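Local atomic coordinates of glucanase (Clostridium thermocellum, PDB entry 5GXX), a protein that probably hydrolyses internal beta-1,4-glucosidic bonds in cellulose, as a family 9 endoglucanase of the clostridial cellulosome. Residues Trp70-Glu74 / Leu255-Ala259; Trp241-Trp245 / Arg303-Glu308; Ala309-Phe313 / Gly420-Leu425. The protein carries 1 engineered substitution. One frame throughout, in Å; residues are numbered along the deposited sequence.

Overall arrangement
All three contacts lie in the family 9 glycosyl hydrolase part of the chain, on one side of the chain's centre. Helix 301-318 runs through two of them: its 303-308 part holds the loop of contact 2, and its continuation, 309-313, packs on helix 412-429 in contact 3. The centre of contact 3 is about 12 Å from those of contacts 1 and 2, which are themselves about 16 Å apart. A71 CB sits 3.5 Å from G420 CA, and W70 CZ3 lies 4.1 Å from H243 NE2, so all three pack directly together. Contact 2 comes nearest the ligands: the W245 side chain is about 6 Å from a bound Tris and about 7 Å from a calcium ion.

Contact 1. Residues Trp70-Glu74 / Leu255-Ala259; sequences WALYE and LLARA
E74 and R258 join helix 58-75 to helix 249-260 by an end-on salt bridge, with W70 and L255 packing beside it. The arginine offers both terminal nitrogens, one to each carboxylate oxygen: R258 NH1 donates to E74 OE1 at 2.9 Å, and R258 NH2 to E74 OE2 at 2.7 Å. Both oxygens accept through their syn lone pairs, and the two flat groups are nearly coplanar, their planes 29° apart. A third donor arrives from within the same helix, one turn earlier. W70 NE1 points its hydrogen in the indole plane at E74 OE2, 2.8 Å away, and takes the anti lone pair that the arginine does not use. Three N-H groups therefore hold the carboxylate, two of them on OE2, which fixes its rotation and would be expected to favour its ionised form.

Family 9 catalytic modules are (alpha/alpha)6 barrels, and here long side chains bridge two helices whose segment axes, 70-74 and 255-259, come no closer than 15.1 Å. Two other helices pack against these side chains. Helix 198-212 puts W203, T206 and W207 against L255, while V314 of helix 301-318 touches both E74 and R258.

The apolar part of the contact is small. L255 CD2 comes obliquely to the NE1-CE2-CZ2 border of the indole, equally near W70 NE1 and CZ2 (3.6 Å each), as the two side chains slide past each other. R258 spans the distance because CG lies anti to its backbone N (chi1 -175°); the chain then bends only at chi3. At its tip, R258 NH2 also lies at the edge of the phenol ring, 3.7 Å from Y73 CE2 and close to the ring plane.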
ATOM      1  N   TRP A  70     -31.646 -15.109  41.738  1.00 13.47           N
ATOM      2  CA  TRP A  70     -31.781 -16.316  42.550  1.00 13.79           C
ATOM      3  C   TRP A  70     -30.848 -16.204  43.753  1.00 13.76           C
ATOM      4  O   TRP A  70     -31.243 -16.585  44.858  1.00 14.60           O
ATOM      5  CB  TRP A  70     -31.537 -17.581  41.713  1.00 13.32           C
ATOM      6  CG  TRP A  70     -31.948 -18.879  42.362  1.00 14.08           C
ATOM      7  CD1 TRP A  70     -32.624 -19.028  43.533  1.00 12.50           C
ATOM      8  CD2 TRP A  70     -31.728 -20.208  41.856  1.00 15.20           C
ATOM      9  NE1 TRP A  70     -32.820 -20.363  43.805  1.00 14.52           N
ATOM     10  CE2 TRP A  70     -32.281 -21.109  42.788  1.00 17.67           C
ATOM     11  CE3 TRP A  70     -31.076 -20.726  40.722  1.00 15.82           C
ATOM     12  CZ2 TRP A  70     -32.230 -22.497  42.608  1.00 16.35           C
ATOM     13  CZ3 TRP A  70     -31.036 -22.094  40.540  1.00 14.25           C
ATOM     14  CH2 TRP A  70     -31.585 -22.969  41.489  1.00 16.65           C
ATOM     15  N   ALA A  71     -29.639 -15.673  43.548  1.00 14.60           N
ATOM     16  CA  ALA A  71     -28.707 -15.473  44.662  1.00 14.38           C
ATOM     17  C   ALA A  71     -29.330 -14.611  45.767  1.00 15.40           C
ATOM     18  O   ALA A  71     -29.244 -14.942  46.959  1.00 15.41           O
ATOM     19  CB  ALA A  71     -27.412 -14.873  44.160  1.00 13.22           C
ATOM     20  N   LEU A  72     -29.966 -13.515  45.363  1.00 16.05           N
ATOM     21  CA  LEU A  72     -30.631 -12.627  46.303  1.00 16.36           C
ATOM     22  C   LEU A  72     -31.829 -13.311  46.946  1.00 16.49           C
ATOM     23  O   LEU A  72     -32.066 -13.117  48.142  1.00 17.24           O
ATOM     24  CB  LEU A  72     -31.054 -11.326  45.609  1.00 15.96           C
ATOM     25  CG  LEU A  72     -29.944 -10.318  45.280  1.00 15.50           C
ATOM     26  CD1 LEU A  72     -30.426  -9.234  44.312  1.00 15.11           C
ATOM     27  CD2 LEU A  72     -29.321  -9.661  46.517  1.00 17.39           C
ATOM     28  N   TYR A  73     -32.577 -14.103  46.173  1.00 16.44           N
ATOM     29  CA  TYR A  73     -33.771 -14.792  46.659  1.00 17.24           C
ATOM     30  C   TYR A  73     -33.441 -15.774  47.778  1.00 18.66           C
ATOM     31  O   TYR A  73     -34.182 -15.882  48.751  1.00 19.86           O
ATOM     32  CB  TYR A  73     -34.497 -15.491  45.498  1.00 18.22           C
ATOM     33  CG  TYR A  73     -35.772 -16.214  45.860  1.00 17.56           C
ATOM     34  CD1 TYR A  73     -37.002 -15.545  45.906  1.00 18.89           C
ATOM     35  CD2 TYR A  73     -35.767 -17.581  46.110  1.00 18.13           C
ATOM     36  CE1 TYR A  73     -38.177 -16.221  46.229  1.00 19.11           C
ATOM     37  CE2 TYR A  73     -36.931 -18.263  46.423  1.00 16.85           C
ATOM     38  CZ  TYR A  73     -38.136 -17.574  46.488  1.00 17.62           C
ATOM     39  OH  TYR A  73     -39.278 -18.283  46.806  1.00 22.46           O
ATOM     40  N   GLU A  74     -32.306 -16.454  47.659  1.00 17.79           N
ATOM     41  CA  GLU A  74     -31.912 -17.445  48.667  1.00 18.75           C
ATOM     42  C   GLU A  74     -31.168 -16.844  49.846  1.00 19.39           C
ATOM     43  O   GLU A  74     -31.388 -17.249  50.990  1.00 18.52           O
ATOM     44  CB  GLU A  74     -30.996 -18.501  48.040  1.00 18.99           C
ATOM     45  CG  GLU A  74     -31.666 -19.284  46.921  1.00 20.16           C
ATOM     46  CD  GLU A  74     -32.832 -20.121  47.386  1.00 20.05           C
ATOM     47  OE1 GLU A  74     -32.948 -20.418  48.602  1.00 20.81           O
ATOM     48  OE2 GLU A  74     -33.645 -20.518  46.526  1.00 19.89           O
ATOM     49  N   LEU A 255     -36.130 -26.200  42.601  1.00 19.01           N
ATOM     50  CA  LEU A 255     -37.138 -25.279  43.102  1.00 19.17           C
ATOM     51  C   LEU A 255     -38.483 -25.977  43.264  1.00 19.02           C
ATOM     52  O   LEU A 255     -39.197 -25.706  44.225  1.00 21.26           O
ATOM     53  CB  LEU A 255     -37.279 -24.065  42.170  1.00 19.42           C
ATOM     54  CG  LEU A 255     -36.061 -23.148  42.061  1.00 19.38           C
ATOM     55  CD1 LEU A 255     -36.269 -22.155  40.919  1.00 19.07           C
ATOM     56  CD2 LEU A 255     -35.745 -22.437  43.379  1.00 22.24           C
ATOM     57  N   LEU A 256     -38.837 -26.873  42.346  1.00 20.45           N
ATOM     58  CA  LEU A 256     -40.118 -27.580  42.414  1.00 21.79           C
ATOM     59  C   LEU A 256     -40.162 -28.690  43.464  1.00 23.11           C
ATOM     60  O   LEU A 256     -41.236 -29.024  43.971  1.00 24.81           O
ATOM     61  CB  LEU A 256     -40.485 -28.162  41.051  1.00 21.88           C
ATOM     62  CG  LEU A 256     -41.019 -27.197  39.986  1.00 23.79           C
ATOM     63  CD1 LEU A 256     -41.479 -28.034  38.804  1.00 24.23           C
ATOM     64  CD2 LEU A 256     -42.205 -26.387  40.521  1.00 24.36           C
ATOM     65  N   ALA A 257     -38.997 -29.261  43.778  1.00 22.35           N
ATOM     66  CA  ALA A 257     -38.858 -30.172  44.913  1.00 23.10           C
ATOM     67  C   ALA A 257     -39.184 -29.429  46.200  1.00 23.62           C
ATOM     68  O   ALA A 257     -39.959 -29.923  47.021  1.00 24.58           O
ATOM     69  CB  ALA A 257     -37.441 -30.741  44.985  1.00 22.46           C
ATOM     70  N   ARG A 258     -38.595 -28.248  46.372  1.00 24.51           N
ATOM     71  CA  ARG A 258     -38.900 -27.438  47.550  1.00 26.23           C
ATOM     72  C   ARG A 258     -40.372 -27.001  47.580  1.00 27.64           C
ATOM     73  O   ARG A 258     -41.030 -27.106  48.621  1.00 29.11           O
ATOM     74  CB  ARG A 258     -37.916 -26.275  47.690  1.00 26.32           C
ATOM     75  CG  ARG A 258     -38.074 -25.440  48.949  1.00 25.65           C
ATOM     76  CD  ARG A 258     -36.898 -24.498  49.122  1.00 28.79           C
ATOM     77  NE  ARG A 258     -36.871 -23.501  48.049  1.00 23.20           N
ATOM     78  CZ  ARG A 258     -35.891 -22.630  47.847  1.00 25.06           C
ATOM     79  NH1 ARG A 258     -34.836 -22.604  48.643  1.00 23.82           N
ATOM     80  NH2 ARG A 258     -35.985 -21.767  46.846  1.00 21.32           N
ATOM     81  N   ALA A 259     -40.908 -26.575  46.440  1.00 28.25           N
ATOM     82  CA  ALA A 259     -42.269 -26.021  46.394  1.00 28.17           C
ATOM     83  C   ALA A 259     -43.422 -27.012  46.557  1.00 29.04           C
ATOM     84  O   ALA A 259     -44.394 -26.700  47.249  1.00 29.79           O
ATOM     85  CB  ALA A 259     -42.475 -25.171  45.143  1.00 28.46           C
TER

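Contact 2. Residues Trp241-Trp245 / Arg303-Glu308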
ATOM      1  N   TRP A 241     -25.620 -33.055  32.775  1.00 12.46           N
ATOM      2  CA  TRP A 241     -25.105 -31.790  32.286  1.00 12.39           C
ATOM      3  C   TRP A 241     -25.233 -30.798  33.447  1.00 11.16           C
ATOM      4  O   TRP A 241     -25.572 -31.206  34.559  1.00 11.97           O
ATOM      5  CB  TRP A 241     -25.836 -31.357  30.997  1.00 12.55           C
ATOM      6  CG  TRP A 241     -25.050 -30.362  30.177  1.00 12.28           C
ATOM      7  CD1 TRP A 241     -25.344 -29.043  29.989  1.00 15.09           C
ATOM      8  CD2 TRP A 241     -23.854 -30.616  29.423  1.00 12.15           C
ATOM      9  NE1 TRP A 241     -24.410 -28.453  29.173  1.00 14.89           N
ATOM     10  CE2 TRP A 241     -23.465 -29.389  28.836  1.00 14.72           C
ATOM     11  CE3 TRP A 241     -23.069 -31.754  29.189  1.00 13.24           C
ATOM     12  CZ2 TRP A 241     -22.343 -29.275  28.007  1.00 15.64           C
ATOM     13  CZ3 TRP A 241     -21.923 -31.627  28.391  1.00 15.69           C
ATOM     14  CH2 TRP A 241     -21.573 -30.392  27.816  1.00 15.47           C
ATOM     15  N   ALA A 242     -24.944 -29.525  33.193  1.00 11.39           N
ATOM     16  CA  ALA A 242     -25.068 -28.450  34.169  1.00 10.69           C
ATOM     17  C   ALA A 242     -26.228 -27.518  33.851  1.00 11.64           C
ATOM     18  O   ALA A 242     -26.504 -27.220  32.689  1.00 12.71           O
ATOM     19  CB  ALA A 242     -23.798 -27.605  34.223  1.00 11.25           C
ATOM     20  N   HIS A 243     -26.843 -27.008  34.913  1.00 11.43           N
ATOM     21  CA  HIS A 243     -27.599 -25.767  34.853  1.00 11.96           C
ATOM     22  C   HIS A 243     -26.729 -24.713  34.177  1.00 11.45           C
ATOM     23  O   HIS A 243     -25.594 -24.499  34.586  1.00 11.17           O
ATOM     24  CB  HIS A 243     -27.882 -25.343  36.287  1.00 11.10           C
ATOM     25  CG  HIS A 243     -28.870 -24.229  36.413  1.00 13.59           C
ATOM     26  ND1 HIS A 243     -30.231 -24.457  36.442  1.00 13.53           N
ATOM     27  CD2 HIS A 243     -28.704 -22.889  36.517  1.00 11.89           C
ATOM     28  CE1 HIS A 243     -30.855 -23.297  36.558  1.00 12.71           C
ATOM     29  NE2 HIS A 243     -29.956 -22.329  36.615  1.00 14.60           N
ATOM     30  N   CYS A 244     -27.269 -24.056  33.152  1.00 13.24           N
ATOM     31  CA  CYS A 244     -26.513 -23.043  32.425  1.00 11.78           C
ATOM     32  C   CYS A 244     -27.426 -22.188  31.553  1.00 12.53           C
ATOM     33  O   CYS A 244     -28.644 -22.411  31.496  1.00 11.73           O
ATOM     34  CB  CYS A 244     -25.471 -23.734  31.538  1.00 11.19           C
ATOM     35  SG  CYS A 244     -26.182 -24.766  30.203  1.00 14.37           S
ATOM     36  N   TRP A 245     -26.820 -21.236  30.853  1.00 11.51           N
ATOM     37  CA  TRP A 245     -27.565 -20.306  29.988  1.00 12.78           C
ATOM     38  C   TRP A 245     -28.529 -20.982  29.016  1.00 13.58           C
ATOM     39  O   TRP A 245     -29.527 -20.369  28.648  1.00 13.08           O
ATOM     40  CB  TRP A 245     -26.629 -19.371  29.212  1.00 14.30           C
ATOM     41  CG  TRP A 245     -25.698 -20.136  28.303  1.00 12.78           C
ATOM     42  CD1 TRP A 245     -24.451 -20.623  28.609  1.00 13.94           C
ATOM     43  CD2 TRP A 245     -25.970 -20.566  26.964  1.00 14.38           C
ATOM     44  NE1 TRP A 245     -23.934 -21.326  27.549  1.00 14.58           N
ATOM     45  CE2 TRP A 245     -24.840 -21.290  26.519  1.00 12.98           C
ATOM     46  CE3 TRP A 245     -27.049 -20.398  26.090  1.00 14.62           C
ATOM     47  CZ2 TRP A 245     -24.763 -21.856  25.240  1.00 14.54           C
ATOM     48  CZ3 TRP A 245     -26.970 -20.952  24.818  1.00 14.98           C
ATOM     49  CH2 TRP A 245     -25.841 -21.677  24.410  1.00 15.46           C
ATOM     50  N   ARG A 303     -17.164 -22.256  35.180  1.00 10.92           N
ATOM     51  CA  ARG A 303     -18.559 -21.814  35.064  1.00 11.00           C
ATOM     52  C   ARG A 303     -19.537 -22.925  35.424  1.00  9.81           C
ATOM     53  O   ARG A 303     -20.416 -22.738  36.282  1.00 10.31           O
ATOM     54  CB  ARG A 303     -18.819 -21.314  33.641  1.00 10.72           C
ATOM     55  CG  ARG A 303     -20.276 -21.060  33.284  1.00 11.01           C
ATOM     56  CD  ARG A 303     -20.788 -22.185  32.413  1.00 11.30           C
ATOM     57  NE  ARG A 303     -19.907 -22.689  31.355  1.00 10.47           N
ATOM     58  CZ  ARG A 303     -19.988 -22.336  30.071  1.00 10.65           C
ATOM     59  NH1 ARG A 303     -20.854 -21.414  29.659  1.00 11.92           N
ATOM     60  NH2 ARG A 303     -19.230 -22.935  29.175  1.00 11.98           N
ATOM     61  N   TYR A 304     -19.387 -24.106  34.825  1.00  9.07           N
ATOM     62  CA  TYR A 304     -20.341 -25.175  35.109  1.00  9.83           C
ATOM     63  C   TYR A 304     -20.237 -25.675  36.551  1.00 10.61           C
ATOM     64  O   TYR A 304     -21.255 -25.812  37.238  1.00 11.28           O
ATOM     65  CB  TYR A 304     -20.132 -26.339  34.144  1.00 10.75           C
ATOM     66  CG  TYR A 304     -20.457 -26.085  32.697  1.00 11.47           C
ATOM     67  CD1 TYR A 304     -21.702 -25.601  32.298  1.00 13.49           C
ATOM     68  CD2 TYR A 304     -19.528 -26.381  31.725  1.00 11.86           C
ATOM     69  CE1 TYR A 304     -22.012 -25.410  30.944  1.00 11.89           C
ATOM     70  CE2 TYR A 304     -19.818 -26.217  30.378  1.00 10.39           C
ATOM     71  CZ  TYR A 304     -21.060 -25.730  29.998  1.00 13.32           C
ATOM     72  OH  TYR A 304     -21.363 -25.578  28.663  1.00 14.85           O
ATOM     73  N   ALA A 305     -19.013 -25.874  37.034  1.00 10.00           N
ATOM     74  CA  ALA A 305     -18.815 -26.490  38.352  1.00  8.50           C
ATOM     75  C   ALA A 305     -19.267 -25.541  39.460  1.00 10.27           C
ATOM     76  O   ALA A 305     -19.942 -25.979  40.405  1.00 10.30           O
ATOM     77  CB  ALA A 305     -17.374 -26.930  38.533  1.00 10.04           C
ATOM     78  N   THR A 306     -18.987 -24.249  39.304  1.00 10.30           N
ATOM     79  CA  THR A 306     -19.430 -23.277  40.299  1.00 10.23           C
ATOM     80  C   THR A 306     -20.940 -23.028  40.287  1.00 11.59           C
ATOM     81  O   THR A 306     -21.508 -22.688  41.325  1.00 12.48           O
ATOM     82  CB  THR A 306     -18.667 -21.943  40.208  1.00 11.12           C
ATOM     83  OG1 THR A 306     -18.888 -21.328  38.931  1.00 10.59           O
ATOM     84  CG2 THR A 306     -17.198 -22.164  40.393  1.00 11.37           C
ATOM     85  N   THR A 307     -21.577 -23.197  39.131  1.00  9.81           N
ATOM     86  CA  THR A 307     -23.043 -23.090  39.039  1.00 11.83           C
ATOM     87  C   THR A 307     -23.676 -24.279  39.753  1.00 10.94           C
ATOM     88  O   THR A 307     -24.623 -24.123  40.547  1.00 10.90           O
ATOM     89  CB  THR A 307     -23.518 -23.009  37.565  1.00 10.60           C
ATOM     90  OG1 THR A 307     -22.939 -21.843  36.956  1.00 12.65           O
ATOM     91  CG2 THR A 307     -25.057 -22.925  37.505  1.00 11.98           C
ATOM     92  N   GLU A 308     -23.116 -25.466  39.519  1.00 10.38           N
ATOM     93  CA  GLU A 308     -23.607 -26.674  40.204  1.00 10.65           C
ATOM     94  C   GLU A 308     -23.369 -26.554  41.700  1.00 10.31           C
ATOM     95  O   GLU A 308     -24.196 -27.046  42.476  1.00 12.00           O
ATOM     96  CB  GLU A 308     -22.970 -27.938  39.626  1.00 10.49           C
ATOM     97  CG  GLU A 308     -23.470 -28.220  38.212  1.00 12.01           C
ATOM     98  CD  GLU A 308     -24.955 -28.543  38.198  1.00 12.48           C
ATOM     99  OE1 GLU A 308     -25.435 -29.223  39.139  1.00 13.02           O
ATOM    100  OE2 GLU A 308     -25.692 -28.134  37.267  1.00 14.12           O
TER
HETATM  101  O   HOH W   1     -23.539 -22.768  34.177  1.00 12.81           O
HETATM  102  O   HOH W   2     -21.907 -23.374  26.826  1.00 31.48           O
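Five loop residues, W241 to W245, lie along one side of helix 301-318, and a direct hydrogen bond from H243 to E308 ties the two together. H243 N donates to E308 OE2 at 2.9 Å, meeting that oxygen nearly along its C-O axis, with an N-H...O angle of 149°. The bend of the glutamate at chi2 (-65°) folds its carboxylate back to the loop, where OE2 also lies close to A242; its other oxygen makes a weak bond to H272.

Two waters add bridges. One donates both to H243 O, at 2.7 Å, and to T307 OG1, at 3.0 Å; the threonine hydroxyl donates to R303 O, a turn back in the helix, and thus acts as both acceptor and donor. The second water accepts from W245 NE1 at 3.0 Å and lies 2.9 Å from Y304 OH, linking indole to phenol.

Packing centres on Y304. A242 CB presses on its ring at CD1, 3.5 Å away, and C244 CB comes up at the ring edge, 3.9 Å from CE1. The W241 indole meets the same ring obliquely, planes 64° apart. R303 folds back over one face of the phenol, NE standing 3.3 Å above the ring centre of Y304, while its guanidinium is held by a salt bridge to D413 and by carbonyls of W299 and G300. The T307 methyl, CG2, touches the imidazole edge of H243, whose ND1 bonds to G251.

W245 stands next to D246, a ligand of the nearby calcium ion. Helix 58-75 covers the H243, W245 and T307 side through L59, Y63 and M67, whereas W276 of helix 263-276 lies against A242, Y304 and E308, and F331 of helix 322-340 also touches E308.

Contact 3. Residues Ala309-Phe313 / Gly420-Leu425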
ATOM      1  N   ALA A 309     -22.277 -25.900  42.112  1.00 11.54           N
ATOM      2  CA  ALA A 309     -22.067 -25.637  43.539  1.00 10.66           C
ATOM      3  C   ALA A 309     -23.246 -24.852  44.122  1.00 11.32           C
ATOM      4  O   ALA A 309     -23.767 -25.217  45.178  1.00 11.90           O
ATOM      5  CB  ALA A 309     -20.721 -24.936  43.815  1.00 11.84           C
ATOM      6  N   PHE A 310     -23.711 -23.823  43.416  1.00 10.96           N
ATOM      7  CA  PHE A 310     -24.887 -23.081  43.882  1.00 10.85           C
ATOM      8  C   PHE A 310     -26.115 -23.959  43.999  1.00 11.94           C
ATOM      9  O   PHE A 310     -26.777 -23.934  45.035  1.00 11.73           O
ATOM     10  CB  PHE A 310     -25.137 -21.877  42.975  1.00 10.91           C
ATOM     11  CG  PHE A 310     -26.291 -21.004  43.410  1.00 12.00           C
ATOM     12  CD1 PHE A 310     -26.368 -20.533  44.718  1.00 12.17           C
ATOM     13  CD2 PHE A 310     -27.282 -20.647  42.509  1.00 18.72           C
ATOM     14  CE1 PHE A 310     -27.408 -19.717  45.125  1.00 12.77           C
ATOM     15  CE2 PHE A 310     -28.343 -19.832  42.909  1.00 19.22           C
ATOM     16  CZ  PHE A 310     -28.405 -19.361  44.220  1.00 14.32           C
ATOM     17  N   LEU A 311     -26.417 -24.744  42.971  1.00 13.13           N
ATOM     18  CA  LEU A 311     -27.576 -25.633  43.047  1.00 12.26           C
ATOM     19  C   LEU A 311     -27.478 -26.624  44.199  1.00 13.11           C
ATOM     20  O   LEU A 311     -28.477 -26.893  44.879  1.00 13.56           O
ATOM     21  CB  LEU A 311     -27.733 -26.421  41.754  1.00 12.87           C
ATOM     22  CG  LEU A 311     -28.650 -25.814  40.689  1.00 13.53           C
ATOM     23  CD1 LEU A 311     -28.147 -24.463  40.194  1.00 14.81           C
ATOM     24  CD2 LEU A 311     -28.843 -26.768  39.518  1.00 14.59           C
ATOM     25  N   ALA A 312     -26.269 -27.155  44.412  1.00 11.31           N
ATOM     26  CA  ALA A 312     -26.023 -28.113  45.489  1.00 12.18           C
ATOM     27  C   ALA A 312     -26.215 -27.483  46.866  1.00 12.08           C
ATOM     28  O   ALA A 312     -26.830 -28.111  47.735  1.00 13.39           O
ATOM     29  CB  ALA A 312     -24.635 -28.745  45.342  1.00  9.20           C
ATOM     30  N   PHE A 313     -25.748 -26.249  47.053  1.00 13.50           N
ATOM     31  CA  PHE A 313     -25.974 -25.545  48.316  1.00 13.54           C
ATOM     32  C   PHE A 313     -27.478 -25.342  48.540  1.00 14.77           C
ATOM     33  O   PHE A 313     -27.983 -25.576  49.641  1.00 15.44           O
ATOM     34  CB  PHE A 313     -25.291 -24.166  48.335  1.00 13.59           C
ATOM     35  CG  PHE A 313     -23.798 -24.169  48.604  1.00 14.42           C
ATOM     36  CD1 PHE A 313     -23.213 -24.897  49.640  1.00 11.93           C
ATOM     37  CD2 PHE A 313     -22.978 -23.346  47.845  1.00 13.40           C
ATOM     38  CE1 PHE A 313     -21.841 -24.849  49.872  1.00 13.79           C
ATOM     39  CE2 PHE A 313     -21.605 -23.244  48.087  1.00 11.79           C
ATOM     40  CZ  PHE A 313     -21.028 -23.999  49.106  1.00 12.07           C
ATOM     41  N   GLY A 420     -23.883 -16.623  43.344  1.00 10.80           N
ATOM     42  CA  GLY A 420     -24.821 -17.263  44.270  1.00 11.70           C
ATOM     43  C   GLY A 420     -24.102 -18.158  45.264  1.00 11.07           C
ATOM     44  O   GLY A 420     -24.363 -18.135  46.472  1.00 12.91           O
ATOM     45  N   ALA A 421     -23.160 -18.959  44.783  1.00 11.69           N
ATOM     46  CA  ALA A 421     -22.348 -19.783  45.683  1.00 10.96           C
ATOM     47  C   ALA A 421     -21.474 -19.006  46.672  1.00 11.85           C
ATOM     48  O   ALA A 421     -21.356 -19.398  47.843  1.00 12.15           O
ATOM     49  CB  ALA A 421     -21.544 -20.764  44.848  1.00 11.90           C
ATOM     50  N   LEU A 422     -20.890 -17.890  46.236  1.00 11.38           N
ATOM     51  CA  LEU A 422     -20.144 -17.027  47.154  1.00 13.40           C
ATOM     52  C   LEU A 422     -21.072 -16.380  48.187  1.00 14.61           C
ATOM     53  O   LEU A 422     -20.693 -16.222  49.352  1.00 15.92           O
ATOM     54  CB  LEU A 422     -19.335 -15.957  46.416  1.00 13.23           C
ATOM     55  CG  LEU A 422     -18.207 -16.461  45.517  1.00 12.32           C
ATOM     56  CD1 LEU A 422     -17.682 -15.341  44.604  1.00 12.59           C
ATOM     57  CD2 LEU A 422     -17.078 -17.061  46.367  1.00 14.34           C
ATOM     58  N   CYS A 423     -22.277 -16.013  47.775  1.00 14.08           N
ATOM     59  CA  CYS A 423     -23.272 -15.554  48.754  1.00 15.00           C
ATOM     60  C   CYS A 423     -23.483 -16.591  49.858  1.00 15.20           C
ATOM     61  O   CYS A 423     -23.476 -16.237  51.039  1.00 15.22           O
ATOM     62  CB  CYS A 423     -24.620 -15.257  48.101  1.00 14.14           C
ATOM     63  SG  CYS A 423     -24.654 -13.744  47.136  1.00 14.20           S
ATOM     64  N   ARG A 424     -23.667 -17.861  49.498  1.00 13.65           N
ATOM     65  CA  ARG A 424     -23.839 -18.911  50.497  1.00 14.10           C
ATOM     66  C   ARG A 424     -22.630 -19.018  51.426  1.00 14.43           C
ATOM     67  O   ARG A 424     -22.774 -19.150  52.651  1.00 14.51           O
ATOM     68  CB  ARG A 424     -24.088 -20.255  49.801  1.00 14.05           C
ATOM     69  CG  ARG A 424     -24.221 -21.449  50.745  1.00 14.13           C
ATOM     70  CD  ARG A 424     -25.283 -21.212  51.823  1.00 15.09           C
ATOM     71  NE  ARG A 424     -25.447 -22.430  52.608  1.00 15.58           N
ATOM     72  CZ  ARG A 424     -24.569 -22.844  53.526  1.00 16.40           C
ATOM     73  NH1 ARG A 424     -23.480 -22.135  53.821  1.00 18.51           N
ATOM     74  NH2 ARG A 424     -24.787 -23.987  54.166  1.00 19.93           N
ATOM     75  N   LEU A 425     -21.426 -18.956  50.858  1.00 13.23           N
ATOM     76  CA  LEU A 425     -20.237 -19.166  51.675  1.00 14.68           C
ATOM     77  C   LEU A 425     -19.932 -17.978  52.582  1.00 15.86           C
ATOM     78  O   LEU A 425     -19.519 -18.163  53.733  1.00 15.98           O
ATOM     79  CB  LEU A 425     -19.052 -19.560  50.795  1.00 13.26           C
ATOM     80  CG  LEU A 425     -19.145 -21.031  50.378  1.00 11.54           C
ATOM     81  CD1 LEU A 425     -18.357 -21.283  49.094  1.00 12.08           C
ATOM     82  CD2 LEU A 425     -18.714 -21.979  51.508  1.00 13.18           C
TER
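F313 and R424 meet across helices 301-318 and 412-429, the aliphatic part of the arginine lying over one face of the phenyl ring. R424 CG stands 3.7 Å from the F313 ring centroid, 21° off the ring normal, a CH-pi contact. Further along, the guanidinium turns one face towards F313 CD1, its plane inclined only modestly to the ring. L425 comes at the far end of the ring, its CG 3.7 Å from F313 CZ, and A421 CB packs 4.1 Å from F313 CE2.

A turn earlier, F310 lies on bare backbone. G420 has no side chain, and its CA sits over one face of the F310 ring, 3.9 Å from the centroid, in a second CH-pi contact; F310 CD1 reaches the G420 carbonyl carbon at 3.3 Å. With chi1 at -177°, F310 swings its ring away from its own backbone nitrogen and across to G420. Small residues let the helices come near: A309 CB comes to 4.4 Å from A421 CB, and the CA atoms of F310 and A421 are only 4.5 Å apart.

This is close helix-on-helix packing within the (alpha/alpha)6 barrel of the family 9 module, the axes of the two segments 8.8 Å apart and crossing at 46°. Around this first shell, polar partners set the arginine: R424 NE forms a salt bridge with D317 and R424 NH1 another with E428, which steady the guanidinium beside F313. Y329 of helix 322-340 meets the F313 ring and also touches R424; from the same helix A332 lies against F313, and I336 against A421 and L425. Helix 58-75 packs here as well: W70 meets the F310 ring edge-to-face, M67 touches F310, and Y75 touches both F310 and R424.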